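Local coordinates for VC0179-like protein (Escherichia coli, PDB 4XJ6) that probably makes cyclic GMP-AMP as a bacterial homolog of cyclic GMP-AMP synthase, and here binds two 3'-deoxy-GTP molecules and two magnesium ions, at residues A[31-36]-A[186-191]; A[111-116]-A[128-133]. All blocks are in the same frame, centred on the assembly; numbering follows the deposited sequence.

Overall arrangement
The centres of the two contacts lie 10 Å apart, and both use the same mixed sheet. Strands 128-138 and 188-198 run parallel there. A probable hydrogen bond from Asp191 N to Ile130 O, at 2.7 Å, joins them directly, and Met128 N lies 2.8 Å from Lys187 O. Contact 1 packs helix 24-57 against one face of this sheet. Contact 2 sets the phosphate-binding loop 111-116 beside the metal-binding strand. Both supply ligands to one magnesium ion, through Asp191 in contact 1 and Asp129 and Asp131 in contact 2. The two nucleotides meet here: GH3 (chain E) C3' lies 4.2 Å from GH3 (chain D) PA, consistent with acceptor and donor roles.

Contact 1: residues A[31-36]-A[186-191]; sequences KALRQI and EKTHID. With MG (magnesium ion), chain C; GH3 (3'-deoxy-guanosine-5'-triphosphate), chain E.
The planar group touched here is the peptide group of Leu33, whose O lies 3.7 Å from Ile190 CD1; no ring takes part. The guanidinium of Arg34 takes no part either; NH1 bonds to Thr109 OG1. The Glu186 carboxylate stays outside the contact, which uses the CB and CG of that residue. This is helix-on-sheet packing in a nucleotidyltransferase fold. Helix 31-36 lies across strand 188-191 at -46°, with the axes 9.7 Å apart, and no hydrogen bond joins them.

Leu33 carries one end of the contact. Its CD1 sits 3.8 Å from Glu186 CB and is also close to CB, OG1 and CG2 of Thr188. Ile190 carries the other end. Its CG1 stands anti to the carbonyl carbon (chi1 -57°) and the chain is extended beyond it, which carries CD1 to the helix backbone. There CD1 also meets Arg34 CA at 3.9 Å. Leu30 and Val37 of the same helix extend the packing onto Thr188 and Ile190, and Ile130 of the neighbouring strand packs beside both.

The strand is entered through a G1 beta bulge, in which Lys187 and Thr188 face Ile183. Thr188 OG1 closes back on Glu186 O at 2.9 Å, approaching from 57° above the carbonyl plane. Thr188 and Ile190 point toward the helix, while Asp191 belongs to the magnesium and nucleotide site. Arg180 forms a salt bridge with Asp191 OD1 and may help to fix the carboxylate. The other oxygen, Asp191 OD2, binds the chain C magnesium at 2.2 Å.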
ATOM      1  N   LYS A  31      10.996   8.732  -4.301  1.00 26.40           N
ATOM      2  CA  LYS A  31      11.933   8.640  -3.188  1.00 27.73           C
ATOM      3  C   LYS A  31      12.120  10.001  -2.531  1.00 30.39           C
ATOM      4  O   LYS A  31      12.160  10.109  -1.303  1.00 26.64           O
ATOM      5  CB  LYS A  31      13.287   8.100  -3.652  1.00 28.06           C
ATOM      6  CG  LYS A  31      13.288   6.629  -4.023  1.00 28.84           C
ATOM      7  CD  LYS A  31      14.710   6.122  -4.218  1.00 36.91           C
ATOM      8  CE  LYS A  31      14.728   4.663  -4.647  1.00 39.40           C
ATOM      9  NZ  LYS A  31      16.113   4.158  -4.865  1.00 44.72           N
ATOM     10  N   ALA A  32      12.235  11.034  -3.360  1.00 28.97           N
ATOM     11  CA  ALA A  32      12.396  12.401  -2.880  1.00 32.18           C
ATOM     12  C   ALA A  32      11.159  12.849  -2.113  1.00 32.13           C
ATOM     13  O   ALA A  32      11.262  13.508  -1.082  1.00 36.83           O
ATOM     14  CB  ALA A  32      12.678  13.342  -4.047  1.00 29.45           C
ATOM     15  N   LEU A  33       9.990  12.474  -2.622  1.00 24.01           N
ATOM     16  CA  LEU A  33       8.729  12.771  -1.952  1.00 28.96           C
ATOM     17  C   LEU A  33       8.642  12.034  -0.617  1.00 33.23           C
ATOM     18  O   LEU A  33       8.197  12.595   0.388  1.00 30.79           O
ATOM     19  CB  LEU A  33       7.544  12.392  -2.841  1.00 24.57           C
ATOM     20  CG  LEU A  33       7.321  13.242  -4.091  1.00 28.17           C
ATOM     21  CD1 LEU A  33       6.132  12.723  -4.882  1.00 27.20           C
ATOM     22  CD2 LEU A  33       7.114  14.700  -3.711  1.00 29.64           C
ATOM     23  N   ARG A  34       9.071  10.775  -0.616  1.00 35.58           N
ATOM     24  CA  ARG A  34       9.085   9.959   0.593  1.00 31.04           C
ATOM     25  C   ARG A  34      10.031  10.543   1.634  1.00 30.06           C
ATOM     26  O   ARG A  34       9.737  10.536   2.829  1.00 32.20           O
ATOM     27  CB  ARG A  34       9.493   8.525   0.257  1.00 29.97           C
ATOM     28  CG  ARG A  34       9.552   7.592   1.456  1.00 30.86           C
ATOM     29  CD  ARG A  34      10.069   6.215   1.060  1.00 29.46           C
ATOM     30  NE  ARG A  34      11.454   6.265   0.602  1.00 28.42           N
ATOM     31  CZ  ARG A  34      12.115   5.228   0.098  1.00 27.91           C
ATOM     32  NH1 ARG A  34      11.519   4.048  -0.023  1.00 23.18           N
ATOM     33  NH2 ARG A  34      13.374   5.369  -0.292  1.00 25.90           N
ATOM     34  N   GLN A  35      11.167  11.054   1.167  1.00 25.68           N
ATOM     35  CA  GLN A  35      12.176  11.616   2.053  1.00 28.12           C
ATOM     36  C   GLN A  35      11.655  12.849   2.780  1.00 28.01           C
ATOM     37  O   GLN A  35      11.967  13.065   3.951  1.00 27.39           O
ATOM     38  CB  GLN A  35      13.439  11.964   1.266  1.00 31.75           C
ATOM     39  CG  GLN A  35      14.657  12.199   2.138  1.00 43.68           C
ATOM     40  CD  GLN A  35      15.871  12.603   1.333  1.00 61.04           C
ATOM     41  OE1 GLN A  35      15.775  13.411   0.410  1.00 68.98           O
ATOM     42  NE2 GLN A  35      17.024  12.035   1.671  1.00 66.48           N
ATOM     43  N   ILE A  36      10.867  13.656   2.077  1.00 27.34           N
ATOM     44  CA  ILE A  36      10.231  14.827   2.671  1.00 26.91           C
ATOM     45  C   ILE A  36       9.355  14.444   3.865  1.00 26.98           C
ATOM     46  O   ILE A  36       9.381  15.100   4.907  1.00 26.50           O
ATOM     47  CB  ILE A  36       9.370  15.586   1.634  1.00 27.37           C
ATOM     48  CG1 ILE A  36      10.251  16.190   0.536  1.00 29.30           C
ATOM     49  CG2 ILE A  36       8.546  16.669   2.312  1.00 24.16           C
ATOM     50  CD1 ILE A  36       9.465  16.764  -0.630  1.00 27.79           C
ATOM     51  N   GLU A 186       1.822  15.743  -8.044  1.00 25.27           N
ATOM     52  CA  GLU A 186       2.691  14.626  -8.392  1.00 24.56           C
ATOM     53  C   GLU A 186       1.909  13.331  -8.612  1.00 23.43           C
ATOM     54  O   GLU A 186       2.502  12.275  -8.852  1.00 22.82           O
ATOM     55  CB  GLU A 186       3.747  14.426  -7.302  1.00 26.19           C
ATOM     56  CG  GLU A 186       4.568  15.678  -6.985  1.00 28.50           C
ATOM     57  CD  GLU A 186       5.534  16.056  -8.095  1.00 32.76           C
ATOM     58  OE1 GLU A 186       5.713  15.253  -9.036  1.00 36.49           O
ATOM     59  OE2 GLU A 186       6.118  17.157  -8.026  1.00 43.17           O
ATOM     60  N   LYS A 187       0.581  13.426  -8.547  1.00 23.34           N
ATOM     61  CA  LYS A 187      -0.300  12.263  -8.664  1.00 22.44           C
ATOM     62  C   LYS A 187       0.186  11.122  -7.778  1.00 23.93           C
ATOM     63  O   LYS A 187       0.244   9.970  -8.199  1.00 26.42           O
ATOM     64  CB  LYS A 187      -0.400  11.808 -10.121  1.00 25.05           C
ATOM     65  CG  LYS A 187      -1.196  12.754 -11.002  1.00 26.56           C
ATOM     66  CD  LYS A 187      -1.234  12.263 -12.437  1.00 30.32           C
ATOM     67  CE  LYS A 187      -1.888  13.286 -13.346  1.00 35.37           C
ATOM     68  NZ  LYS A 187      -1.745  12.940 -14.787  1.00 38.70           N
ATOM     69  N   THR A 188       0.543  11.470  -6.548  1.00 25.73           N
ATOM     70  CA  THR A 188       1.111  10.525  -5.602  1.00 24.41           C
ATOM     71  C   THR A 188       0.495  10.732  -4.229  1.00 24.64           C
ATOM     72  O   THR A 188       0.251  11.865  -3.820  1.00 28.36           O
ATOM     73  CB  THR A 188       2.651  10.684  -5.504  1.00 25.94           C
ATOM     74  OG1 THR A 188       3.246  10.397  -6.775  1.00 25.06           O
ATOM     75  CG2 THR A 188       3.239   9.755  -4.450  1.00 26.74           C
ATOM     76  N   HIS A 189       0.219   9.639  -3.527  1.00 22.51           N
ATOM     77  CA  HIS A 189      -0.087   9.738  -2.109  1.00 22.29           C
ATOM     78  C   HIS A 189       0.796   8.770  -1.331  1.00 23.66           C
ATOM     79  O   HIS A 189       1.213   7.733  -1.853  1.00 18.32           O
ATOM     80  CB  HIS A 189      -1.573   9.476  -1.834  1.00 19.27           C
ATOM     81  CG  HIS A 189      -2.029   8.093  -2.183  1.00 24.21           C
ATOM     82  ND1 HIS A 189      -2.931   7.842  -3.193  1.00 24.17           N
ATOM     83  CD2 HIS A 189      -1.722   6.890  -1.644  1.00 22.96           C
ATOM     84  CE1 HIS A 189      -3.155   6.541  -3.267  1.00 20.71           C
ATOM     85  NE2 HIS A 189      -2.433   5.942  -2.338  1.00 21.01           N
ATOM     86  N   ILE A 190       1.099   9.130  -0.090  1.00 24.97           N
ATOM     87  CA  ILE A 190       1.976   8.321   0.738  1.00 20.89           C
ATOM     88  C   ILE A 190       1.230   7.823   1.966  1.00 22.87           C
ATOM     89  O   ILE A 190       0.766   8.614   2.788  1.00 21.78           O
ATOM     90  CB  ILE A 190       3.219   9.108   1.183  1.00 20.01           C
ATOM     91  CG1 ILE A 190       3.983   9.625  -0.037  1.00 21.03           C
ATOM     92  CG2 ILE A 190       4.110   8.246   2.063  1.00 19.39           C
ATOM     93  CD1 ILE A 190       5.238  10.397   0.304  1.00 25.10           C
ATOM     94  N   ASP A 191       1.105   6.506   2.081  1.00 22.51           N
ATOM     95  CA  ASP A 191       0.485   5.901   3.253  1.00 19.52           C
ATOM     96  C   ASP A 191       1.513   5.691   4.360  1.00 17.65           C
ATOM     97  O   ASP A 191       2.599   5.156   4.126  1.00 19.78           O
ATOM     98  CB  ASP A 191      -0.181   4.576   2.885  1.00 20.81           C
ATOM     99  CG  ASP A 191      -1.479   4.773   2.125  1.00 25.15           C
ATOM    100  OD1 ASP A 191      -2.049   5.882   2.206  1.00 25.84           O
ATOM    101  OD2 ASP A 191      -1.937   3.823   1.454  1.00 25.17           O
TER
HETATM  102 MG    MG C 502      -1.356   2.128   0.137  1.00 32.71          MG
HETATM  103  O3A GH3 E 504      -6.806   1.591   2.161  1.00 51.52           O
HETATM  104  PA  GH3 E 504      -6.613   0.719   3.500  1.00 70.09           P
HETATM  105  O1A GH3 E 504      -6.895  -0.729   3.181  1.00 73.91           O
HETATM  106  O2A GH3 E 504      -7.480   1.215   4.635  1.00 65.84           O
HETATM  107  O5' GH3 E 504      -5.049   0.883   3.843  1.00 39.60           O
HETATM  108  C5' GH3 E 504      -4.135   1.273   2.842  1.00 37.03           C
HETATM  109  C4' GH3 E 504      -2.719   1.131   3.379  1.00 32.36           C
HETATM  110  O4' GH3 E 504      -2.764   0.614   4.691  1.00 37.56           O
HETATM  111  C3' GH3 E 504      -1.849   0.173   2.582  1.00 26.57           C
HETATM  112  C2' GH3 E 504      -0.937  -0.436   3.636  1.00 27.19           C
HETATM  113  O2' GH3 E 504       0.291   0.255   3.676  1.00 25.68           O
HETATM  114  C1' GH3 E 504      -1.663  -0.238   4.955  1.00 32.32           C
HETATM  115  N9  GH3 E 504      -2.234  -1.523   5.384  1.00 24.39           N
HETATM  116  C8  GH3 E 504      -3.512  -1.923   5.091  1.00 18.49           C
HETATM  117  N7  GH3 E 504      -3.714  -3.137   5.641  1.00 24.16           N
HETATM  118  C5  GH3 E 504      -2.588  -3.508   6.291  1.00 23.93           C
HETATM  119  C6  GH3 E 504      -2.280  -4.651   7.014  1.00 24.93           C
HETATM  120  O6  GH3 E 504      -3.121  -5.540   7.139  1.00 23.11           O
HETATM  121  N1  GH3 E 504      -1.034  -4.782   7.584  1.00 25.00           N
HETATM  122  C2  GH3 E 504      -0.103  -3.776   7.432  1.00 22.22           C
HETATM  123  N2  GH3 E 504       1.100  -3.914   7.989  1.00 20.21           N
HETATM  124  N3  GH3 E 504      -0.418  -2.638   6.708  1.00 24.16           N
HETATM  125  C4  GH3 E 504      -1.643  -2.503   6.144  1.00 20.95           C
HETATM  126  O   HOH W   1      -3.210   1.292  -0.309  1.00 31.56           O

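Contact 2: residues A[111-116]-A[128-133]. With MG (magnesium ion), chain B; MG (magnesium ion), chain C; GH3 (3'-deoxy-guanosine-5'-triphosphate), chain D; GH3 (3'-deoxy-guanosine-5'-triphosphate), chain E.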
ATOM      1  N   GLY A 111       4.882  -2.876   0.559  1.00 20.20           N
ATOM      2  CA  GLY A 111       4.018  -2.840  -0.605  1.00 18.84           C
ATOM      3  C   GLY A 111       4.731  -2.792  -1.944  1.00 20.45           C
ATOM      4  O   GLY A 111       5.908  -3.140  -2.049  1.00 18.11           O
ATOM      5  N   SER A 112       4.005  -2.335  -2.963  1.00 22.69           N
ATOM      6  CA  SER A 112       4.429  -2.443  -4.358  1.00 21.27           C
ATOM      7  C   SER A 112       5.683  -1.641  -4.699  1.00 20.90           C
ATOM      8  O   SER A 112       6.373  -1.950  -5.669  1.00 23.12           O
ATOM      9  CB  SER A 112       3.289  -2.009  -5.283  1.00 20.56           C
ATOM     10  OG  SER A 112       3.016  -0.625  -5.149  1.00 21.11           O
ATOM     11  N   PHE A 113       5.975  -0.609  -3.915  1.00 20.48           N
ATOM     12  CA  PHE A 113       7.176   0.181  -4.159  1.00 21.50           C
ATOM     13  C   PHE A 113       8.395  -0.537  -3.602  1.00 24.46           C
ATOM     14  O   PHE A 113       9.531  -0.176  -3.908  1.00 29.86           O
ATOM     15  CB  PHE A 113       7.056   1.576  -3.540  1.00 25.38           C
ATOM     16  CG  PHE A 113       8.107   2.542  -4.015  1.00 33.58           C
ATOM     17  CD1 PHE A 113       8.010   3.128  -5.267  1.00 37.38           C
ATOM     18  CD2 PHE A 113       9.187   2.871  -3.210  1.00 39.81           C
ATOM     19  CE1 PHE A 113       8.971   4.020  -5.710  1.00 38.35           C
ATOM     20  CE2 PHE A 113      10.153   3.765  -3.650  1.00 41.94           C
ATOM     21  CZ  PHE A 113      10.042   4.339  -4.900  1.00 39.42           C
ATOM     22  N   GLN A 114       8.151  -1.560  -2.789  1.00 23.12           N
ATOM     23  CA  GLN A 114       9.229  -2.320  -2.171  1.00 22.56           C
ATOM     24  C   GLN A 114       9.554  -3.587  -2.961  1.00 23.06           C
ATOM     25  O   GLN A 114      10.724  -3.914  -3.155  1.00 25.37           O
ATOM     26  CB  GLN A 114       8.874  -2.668  -0.722  1.00 27.15           C
ATOM     27  CG  GLN A 114       9.957  -3.443   0.016  1.00 26.23           C
ATOM     28  CD  GLN A 114      11.271  -2.685   0.107  1.00 33.48           C
ATOM     29  OE1 GLN A 114      11.299  -1.453   0.078  1.00 39.34           O
ATOM     30  NE2 GLN A 114      12.371  -3.421   0.216  1.00 37.80           N
ATOM     31  N   TYR A 115       8.528  -4.303  -3.419  1.00 25.57           N
ATOM     32  CA  TYR A 115       8.768  -5.491  -4.239  1.00 30.16           C
ATOM     33  C   TYR A 115       8.447  -5.252  -5.715  1.00 27.14           C
ATOM     34  O   TYR A 115       8.111  -6.187  -6.440  1.00 20.18           O
ATOM     35  CB  TYR A 115       7.979  -6.705  -3.722  1.00 20.05           C
ATOM     36  CG  TYR A 115       6.586  -6.423  -3.197  1.00 19.31           C
ATOM     37  CD1 TYR A 115       5.545  -6.088  -4.056  1.00 22.94           C
ATOM     38  CD2 TYR A 115       6.305  -6.534  -1.841  1.00 26.85           C
ATOM     39  CE1 TYR A 115       4.271  -5.846  -3.571  1.00 18.35           C
ATOM     40  CE2 TYR A 115       5.036  -6.296  -1.349  1.00 18.77           C
ATOM     41  CZ  TYR A 115       4.023  -5.952  -2.216  1.00 23.62           C
ATOM     42  OH  TYR A 115       2.760  -5.714  -1.723  1.00 21.92           O
ATOM     43  N   ASP A 116       8.552  -3.996  -6.144  1.00 28.76           N
ATOM     44  CA  ASP A 116       8.538  -3.639  -7.565  1.00 23.71           C
ATOM     45  C   ASP A 116       7.302  -4.121  -8.334  1.00 25.29           C
ATOM     46  O   ASP A 116       7.411  -4.941  -9.247  1.00 23.52           O
ATOM     47  CB  ASP A 116       9.803  -4.182  -8.243  1.00 25.04           C
ATOM     48  CG  ASP A 116       9.981  -3.664  -9.660  1.00 30.03           C
ATOM     49  OD1 ASP A 116       9.526  -2.536  -9.945  1.00 28.13           O
ATOM     50  OD2 ASP A 116      10.571  -4.388 -10.491  1.00 33.71           O
ATOM     51  N   MET A 128      -0.192   7.242  -7.761  1.00 20.29           N
ATOM     52  CA  MET A 128       0.824   6.265  -7.380  1.00 20.41           C
ATOM     53  C   MET A 128       0.838   6.109  -5.863  1.00 24.22           C
ATOM     54  O   MET A 128       0.637   7.077  -5.131  1.00 24.37           O
ATOM     55  CB  MET A 128       2.205   6.683  -7.885  1.00 21.16           C
ATOM     56  CG  MET A 128       2.422   6.436  -9.368  1.00 27.64           C
ATOM     57  SD  MET A 128       3.928   7.189 -10.014  1.00 34.69           S
ATOM     58  CE  MET A 128       3.642   8.923  -9.654  1.00 31.13           C
ATOM     59  N   ASP A 129       1.081   4.892  -5.393  1.00 22.48           N
ATOM     60  CA  ASP A 129       0.939   4.596  -3.974  1.00 20.92           C
ATOM     61  C   ASP A 129       2.253   4.175  -3.325  1.00 21.95           C
ATOM     62  O   ASP A 129       2.857   3.175  -3.713  1.00 26.88           O
ATOM     63  CB  ASP A 129      -0.121   3.509  -3.772  1.00 17.69           C
ATOM     64  CG  ASP A 129      -0.335   3.164  -2.311  1.00 23.51           C
ATOM     65  OD1 ASP A 129      -1.050   3.917  -1.619  1.00 28.06           O
ATOM     66  OD2 ASP A 129       0.206   2.135  -1.856  1.00 22.60           O
ATOM     67  N   ILE A 130       2.687   4.952  -2.337  1.00 20.17           N
ATOM     68  CA  ILE A 130       3.870   4.616  -1.552  1.00 20.62           C
ATOM     69  C   ILE A 130       3.479   4.275  -0.117  1.00 18.43           C
ATOM     70  O   ILE A 130       2.940   5.113   0.606  1.00 18.46           O
ATOM     71  CB  ILE A 130       4.893   5.767  -1.524  1.00 27.28           C
ATOM     72  CG1 ILE A 130       5.094   6.349  -2.922  1.00 35.27           C
ATOM     73  CG2 ILE A 130       6.215   5.284  -0.939  1.00 18.32           C
ATOM     74  CD1 ILE A 130       6.037   7.527  -2.953  1.00 36.93           C
ATOM     75  N   ASP A 131       3.749   3.040   0.290  1.00 20.48           N
ATOM     76  CA  ASP A 131       3.446   2.611   1.647  1.00 22.22           C
ATOM     77  C   ASP A 131       4.704   2.660   2.503  1.00 23.75           C
ATOM     78  O   ASP A 131       5.413   1.665   2.632  1.00 26.32           O
ATOM     79  CB  ASP A 131       2.859   1.202   1.651  1.00 20.28           C
ATOM     80  CG  ASP A 131       1.706   1.051   0.686  1.00 20.82           C
ATOM     81  OD1 ASP A 131       0.597   1.529   1.003  1.00 18.84           O
ATOM     82  OD2 ASP A 131       1.907   0.452  -0.392  1.00 19.51           O
ATOM     83  N   ASP A 132       4.983   3.822   3.082  1.00 21.99           N
ATOM     84  CA  ASP A 132       6.171   3.990   3.910  1.00 18.14           C
ATOM     85  C   ASP A 132       5.798   4.011   5.392  1.00 22.35           C
ATOM     86  O   ASP A 132       5.242   4.989   5.890  1.00 25.11           O
ATOM     87  CB  ASP A 132       6.917   5.270   3.534  1.00 18.28           C
ATOM     88  CG  ASP A 132       8.359   5.256   4.002  1.00 28.65           C
ATOM     89  OD1 ASP A 132       9.018   4.202   3.856  1.00 27.02           O
ATOM     90  OD2 ASP A 132       8.835   6.291   4.514  1.00 25.36           O
ATOM     91  N   GLY A 133       6.110   2.928   6.095  1.00 22.82           N
ATOM     92  CA  GLY A 133       5.748   2.801   7.494  1.00 25.51           C
ATOM     93  C   GLY A 133       6.722   3.470   8.442  1.00 27.96           C
ATOM     94  O   GLY A 133       7.923   3.527   8.181  1.00 29.58           O
TER
HETATM   95 MG    MG B 501       0.651   0.198  -2.047  1.00 18.56          MG
HETATM   96 MG    MG C 502      -1.356   2.128   0.137  1.00 32.71          MG
HETATM   97  PG  GH3 D 503      -0.488  -0.984  -4.902  1.00 21.70           P
HETATM   98  O1G GH3 D 503      -1.873  -1.077  -5.493  1.00 17.32           O
HETATM   99  O2G GH3 D 503      -0.471  -0.033  -3.731  1.00 22.35           O
HETATM  100  O3G GH3 D 503       0.470  -0.475  -5.950  1.00 23.59           O
HETATM  101  O3B GH3 D 503      -0.059  -2.464  -4.434  1.00 24.21           O
HETATM  102  PB  GH3 D 503       0.455  -2.790  -2.939  1.00 23.09           P
HETATM  103  O1B GH3 D 503       1.287  -4.048  -2.962  1.00 27.84           O
HETATM  104  O2B GH3 D 503       1.291  -1.672  -2.370  1.00 20.51           O
HETATM  105  O3A GH3 D 503      -0.891  -3.052  -2.088  1.00 20.86           O
HETATM  106  PA  GH3 D 503      -1.388  -2.079  -0.907  1.00 30.08           P
HETATM  107  O1A GH3 D 503      -2.894  -2.163  -0.804  1.00 28.41           O
HETATM  108  O2A GH3 D 503      -0.940  -0.655  -1.121  1.00 26.51           O
HETATM  109  O5' GH3 D 503      -0.722  -2.644   0.445  1.00 25.68           O
HETATM  110  C5' GH3 D 503       0.623  -2.374   0.767  1.00 24.87           C
HETATM  111  C4' GH3 D 503       1.083  -3.340   1.849  1.00 26.59           C
HETATM  112  O4' GH3 D 503       0.151  -3.333   2.910  1.00 29.44           O
HETATM  113  C3' GH3 D 503       1.185  -4.779   1.375  1.00 26.13           C
HETATM  114  C2' GH3 D 503       0.814  -5.576   2.607  1.00 21.83           C
HETATM  115  O2' GH3 D 503       1.980  -5.954   3.301  1.00 19.99           O
HETATM  116  C1' GH3 D 503      -0.004  -4.624   3.464  1.00 21.67           C
HETATM  117  N9  GH3 D 503      -1.421  -4.995   3.362  1.00 25.19           N
HETATM  118  C8  GH3 D 503      -2.364  -4.326   2.626  1.00 23.80           C
HETATM  119  N7  GH3 D 503      -3.557  -4.949   2.774  1.00 24.48           N
HETATM  120  C5  GH3 D 503      -3.383  -6.004   3.607  1.00 27.00           C
HETATM  121  C6  GH3 D 503      -4.258  -6.965   4.096  1.00 25.16           C
HETATM  122  O6  GH3 D 503      -5.443  -6.940   3.770  1.00 30.10           O
HETATM  123  N1  GH3 D 503      -3.793  -7.944   4.946  1.00 26.58           N
HETATM  124  C2  GH3 D 503      -2.465  -7.968   5.311  1.00 30.31           C
HETATM  125  N2  GH3 D 503      -2.021  -8.917   6.135  1.00 31.18           N
HETATM  126  N3  GH3 D 503      -1.599  -7.011   4.822  1.00 30.48           N
HETATM  127  C4  GH3 D 503      -2.046  -6.044   3.985  1.00 27.68           C
HETATM  128  O3A GH3 E 504      -6.806   1.591   2.161  1.00 51.52           O
HETATM  129  PA  GH3 E 504      -6.613   0.719   3.500  1.00 70.09           P
HETATM  130  O1A GH3 E 504      -6.895  -0.729   3.181  1.00 73.91           O
HETATM  131  O2A GH3 E 504      -7.480   1.215   4.635  1.00 65.84           O
HETATM  132  O5' GH3 E 504      -5.049   0.883   3.843  1.00 39.60           O
HETATM  133  C5' GH3 E 504      -4.135   1.273   2.842  1.00 37.03           C
HETATM  134  C4' GH3 E 504      -2.719   1.131   3.379  1.00 32.36           C
HETATM  135  O4' GH3 E 504      -2.764   0.614   4.691  1.00 37.56           O
HETATM  136  C3' GH3 E 504      -1.849   0.173   2.582  1.00 26.57           C
HETATM  137  C2' GH3 E 504      -0.937  -0.436   3.636  1.00 27.19           C
HETATM  138  O2' GH3 E 504       0.291   0.255   3.676  1.00 25.68           O
HETATM  139  C1' GH3 E 504      -1.663  -0.238   4.955  1.00 32.32           C
HETATM  140  N9  GH3 E 504      -2.234  -1.523   5.384  1.00 24.39           N
HETATM  141  C8  GH3 E 504      -3.512  -1.923   5.091  1.00 18.49           C
HETATM  142  N7  GH3 E 504      -3.714  -3.137   5.641  1.00 24.16           N
HETATM  143  C5  GH3 E 504      -2.588  -3.508   6.291  1.00 23.93           C
HETATM  144  C6  GH3 E 504      -2.280  -4.651   7.014  1.00 24.93           C
HETATM  145  O6  GH3 E 504      -3.121  -5.540   7.139  1.00 23.11           O
HETATM  146  N1  GH3 E 504      -1.034  -4.782   7.584  1.00 25.00           N
HETATM  147  C2  GH3 E 504      -0.103  -3.776   7.432  1.00 22.22           C
HETATM  148  N2  GH3 E 504       1.100  -3.914   7.989  1.00 20.21           N
HETATM  149  N3  GH3 E 504      -0.418  -2.638   6.708  1.00 24.16           N
HETATM  150  C4  GH3 E 504      -1.643  -2.503   6.144  1.00 20.95           C
HETATM  151  O   HOH W   2       2.371   0.713  -3.195  1.00 18.18           O
HETATM  152  O   HOH W   3       4.486   0.919  -1.709  1.00 22.48           O
HETATM  153  O   HOH W   1      -3.210   1.292  -0.309  1.00 31.56           O
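Gly111, with a positive phi of 80°, brings the loop backbone up to Asp131, its CA 3.9 Å from Asp131 OD2, and the chain then turns in helical fashion through residues 112-114. Gln114 N and Tyr115 N both bond to Gly111 O. Two waters, not direct hydrogen bonds, join loop and strand. One links Ser112 OG to Asp129 O and binds the chain B magnesium. The other accepts from Phe113 N and Asp131 N. Phe113 CD2 packs loosely and obliquely on Ile130 CG2, and Leu30 of helix 24-57 touches both.

Ser112 grips the triphosphate of the chain D nucleotide twice. Its N donates to O2B at 2.9 Å, with an N-H...O angle of 161°, and its OG donates to O3G at 2.7 Å. Tyr115 OH adds a bond to O1B, which lies at the ring edge near its plane. One face of that ring is covered by Gly111 O, 3.2 Å above its centre.

Gly111-Ser112 followed by Asp129 and Asp131 fits the GS and DxD elements of the nucleotidyltransferase superfamily. Asp129 CG is anti to the backbone N (chi1 -179°), and the carboxylate reaches both ions. Its OD2 binds the chain B magnesium at 2.0 Å, and both oxygens bind the chain C magnesium at 2.5 Å. Asp131 divides its oxygens: OD2 goes to the chain B ion, and OD1 to the chain C ion at 2.2 Å. The chain B ion also takes one oxygen from each phosphate of the chain D nucleotide. Asp131 OD1 accepts a further bond from O2' of the chain E nucleotide, at 3.0 Å.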